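Local coordinates for DUF4393 domain-containing protein (Alcanivorax borkumensis, PDB 3H35) that is of unknown function but belongs to the abortive infection alpha (Abi_alpha) family, so a part in bacterial defence against phage is possible though unproven, at residues A[70-75]-A[91-96]. Numbering follows the deposited sequence.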
loop_
_atom_site.group_PDB
_atom_site.type_symbol
_atom_site.label_atom_id
_atom_site.label_comp_id
_atom_site.label_asym_id
_atom_site.label_seq_id
_atom_site.Cartn_x
_atom_site.Cartn_y
_atom_site.Cartn_z
ATOM N N ALA A 70 4.202 -16.113 -15.728
ATOM C CA ALA A 70 5.090 -15.637 -14.694
ATOM C C ALA A 70 6.244 -14.868 -15.354
ATOM O O ALA A 70 6.748 -15.289 -16.402
ATOM C CB ALA A 70 5.605 -16.820 -13.849
ATOM N N PHE A 71 6.633 -13.725 -14.774
ATOM C CA PHE A 71 7.756 -12.950 -15.317
ATOM C C PHE A 71 8.861 -12.728 -14.301
ATOM O O PHE A 71 8.626 -12.866 -13.102
ATOM C CB PHE A 71 7.250 -11.615 -15.883
ATOM C CG PHE A 71 6.333 -11.786 -17.059
ATOM C CD1 PHE A 71 6.848 -11.907 -18.340
ATOM C CD2 PHE A 71 4.949 -11.873 -16.877
ATOM C CE1 PHE A 71 5.996 -12.080 -19.444
ATOM C CE2 PHE A 71 4.084 -12.071 -17.969
ATOM C CZ PHE A 71 4.609 -12.171 -19.254
ATOM N N ALA A 72 10.056 -12.413 -14.785
ATOM C CA ALA A 72 11.179 -12.090 -13.918
ATOM C C ALA A 72 10.900 -10.788 -13.175
ATOM O O ALA A 72 10.383 -9.814 -13.744
ATOM C CB ALA A 72 12.501 -11.994 -14.713
ATOM N N LEU A 73 11.228 -10.782 -11.897
ATOM C CA LEU A 73 11.058 -9.635 -11.041
ATOM C C LEU A 73 12.319 -9.420 -10.254
ATOM O O LEU A 73 12.843 -10.336 -9.641
ATOM C CB LEU A 73 9.897 -9.916 -10.058
ATOM C CG LEU A 73 9.370 -8.764 -9.198
ATOM C CD1 LEU A 73 8.846 -7.627 -10.104
ATOM C CD2 LEU A 73 8.284 -9.288 -8.257
ATOM N N LEU A 74 12.838 -8.218 -10.284
ATOM C CA LEU A 74 13.932 -7.859 -9.379
ATOM C C LEU A 74 13.343 -6.990 -8.297
ATOM O O LEU A 74 12.624 -6.028 -8.580
ATOM C CB LEU A 74 15.038 -7.070 -10.106
ATOM C CG LEU A 74 15.790 -7.702 -11.280
ATOM C CD1 LEU A 74 16.864 -6.682 -11.774
ATOM C CD2 LEU A 74 16.395 -9.035 -10.877
ATOM N N THR A 75 13.611 -7.345 -7.058
ATOM C CA THR A 75 13.131 -6.580 -5.936
ATOM C C THR A 75 14.319 -6.036 -5.151
ATOM O O THR A 75 15.243 -6.769 -4.827
ATOM C CB THR A 75 12.233 -7.473 -5.055
ATOM O OG1 THR A 75 11.133 -8.011 -5.839
ATOM C CG2 THR A 75 11.732 -6.695 -3.872
ATOM N N TYR A 91 11.310 -4.077 -10.391
ATOM C CA TYR A 91 11.613 -3.921 -11.800
ATOM C C TYR A 91 11.339 -5.226 -12.524
ATOM O O TYR A 91 11.505 -6.294 -11.977
ATOM C CB TYR A 91 13.078 -3.466 -12.001
ATOM C CG TYR A 91 13.406 -3.102 -13.428
ATOM C CD1 TYR A 91 13.210 -1.799 -13.903
ATOM C CD2 TYR A 91 13.860 -4.067 -14.318
ATOM C CE1 TYR A 91 13.485 -1.469 -15.232
ATOM C CE2 TYR A 91 14.132 -3.751 -15.650
ATOM C CZ TYR A 91 13.939 -2.453 -16.098
ATOM O OH TYR A 91 14.206 -2.153 -17.432
ATOM N N SER A 92 10.909 -5.139 -13.766
ATOM C CA SER A 92 10.674 -6.345 -14.541
ATOM C C SER A 92 10.814 -5.981 -15.981
ATOM O O SER A 92 10.717 -4.797 -16.315
ATOM C CB SER A 92 9.272 -6.893 -14.284
ATOM O OG SER A 92 9.011 -8.041 -15.078
ATOM N N ASN A 93 11.049 -6.985 -16.830
ATOM C CA ASN A 93 10.979 -6.802 -18.282
ATOM C C ASN A 93 9.659 -7.289 -18.876
ATOM O O ASN A 93 9.519 -7.328 -20.088
ATOM C CB ASN A 93 12.206 -7.434 -19.000
ATOM C CG ASN A 93 12.308 -8.923 -18.796
ATOM O OD1 ASN A 93 11.740 -9.477 -17.851
ATOM N ND2 ASN A 93 13.056 -9.595 -19.679
ATOM N N ALA A 94 8.686 -7.613 -18.024
ATOM C CA ALA A 94 7.368 -8.087 -18.465
ATOM C C ALA A 94 6.697 -7.051 -19.385
ATOM O O ALA A 94 5.893 -7.403 -20.214
ATOM C CB ALA A 94 6.466 -8.380 -17.263
ATOM N N GLY A 95 7.037 -5.771 -19.230
ATOM C CA GLY A 95 6.504 -4.722 -20.110
ATOM C C GLY A 95 6.733 -4.968 -21.584
ATOM O O GLY A 95 5.878 -4.638 -22.412
ATOM N N ARG A 96 7.861 -5.602 -21.905
ATOM C CA ARG A 96 8.227 -5.840 -23.284
ATOM C C ARG A 96 7.233 -6.803 -23.916
ATOM O O ARG A 96 6.622 -6.480 -24.910
ATOM C CB ARG A 96 9.653 -6.393 -23.408
ATOM C CG ARG A 96 10.757 -5.621 -22.618
ATOM C CD ARG A 96 10.929 -4.202 -23.112
ATOM N NE ARG A 96 12.098 -3.547 -22.525
ATOM C CZ ARG A 96 12.472 -2.288 -22.784
ATOM N NH1 ARG A 96 13.560 -1.788 -22.191
ATOM N NH2 ARG A 96 11.774 -1.530 -23.625
HETATM O O HOH W 1 10.395 -11.819 -17.595
#
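Leu74 and Tyr91 form an antiparallel hydrogen-bonded pair where strand 87-91, at one margin of this chain's four-stranded sheet, runs out beside strand 71-77. Leu74 N gives a nearly straight bond to Tyr91 O (2.9 Å, 169° at the hydrogen), and Tyr91 N returns one to Leu74 O. Tyr91 O also meets Leu73 CA at 3.5 Å in a CA-H...O contact. One step on, Ser92 takes over with its side chain: its OG, placed anti to the backbone N (chi1 178°), donates to Ala72 O at 2.6 Å, approaching almost head-on to the carbonyl. Ser92 OG also accepts from Ala94 N at 3.0 Å, which makes an ST turn where the chain leaves the strand and leads toward a short, weakly bonded helical turn. Beyond it, the methyl of Ala94 sits over one face of the Phe71 ring, CB 3.8 Å from the centroid in a CH-pi contact and displaced toward CG. A water at the edge of that ring, lying in its plane, bridges the Ala72 backbone to the Asn93 side chain, accepting from Ala72 N and donating to Asn93 OD1 at 2.7 Å. The amide of Asn93 is fixed from its other end, ND2 bonding to Asp131 of helix 129-137. Farther out, Leu73 and Ser92 pack on Leu110 of helix 106-115. The CB atoms of Leu74 and Tyr91 share one face of the sheet; Leu74 reaches helix 129-137, and the Tyr91 side chain touches Ile106 of helix 106-115 besides meeting the Phe141 ring. The buried serine hydroxyl, satisfied as both donor and acceptor, thus extends the strand pairing past its last backbone bond and couples the sheet edge to the short helical segment that follows.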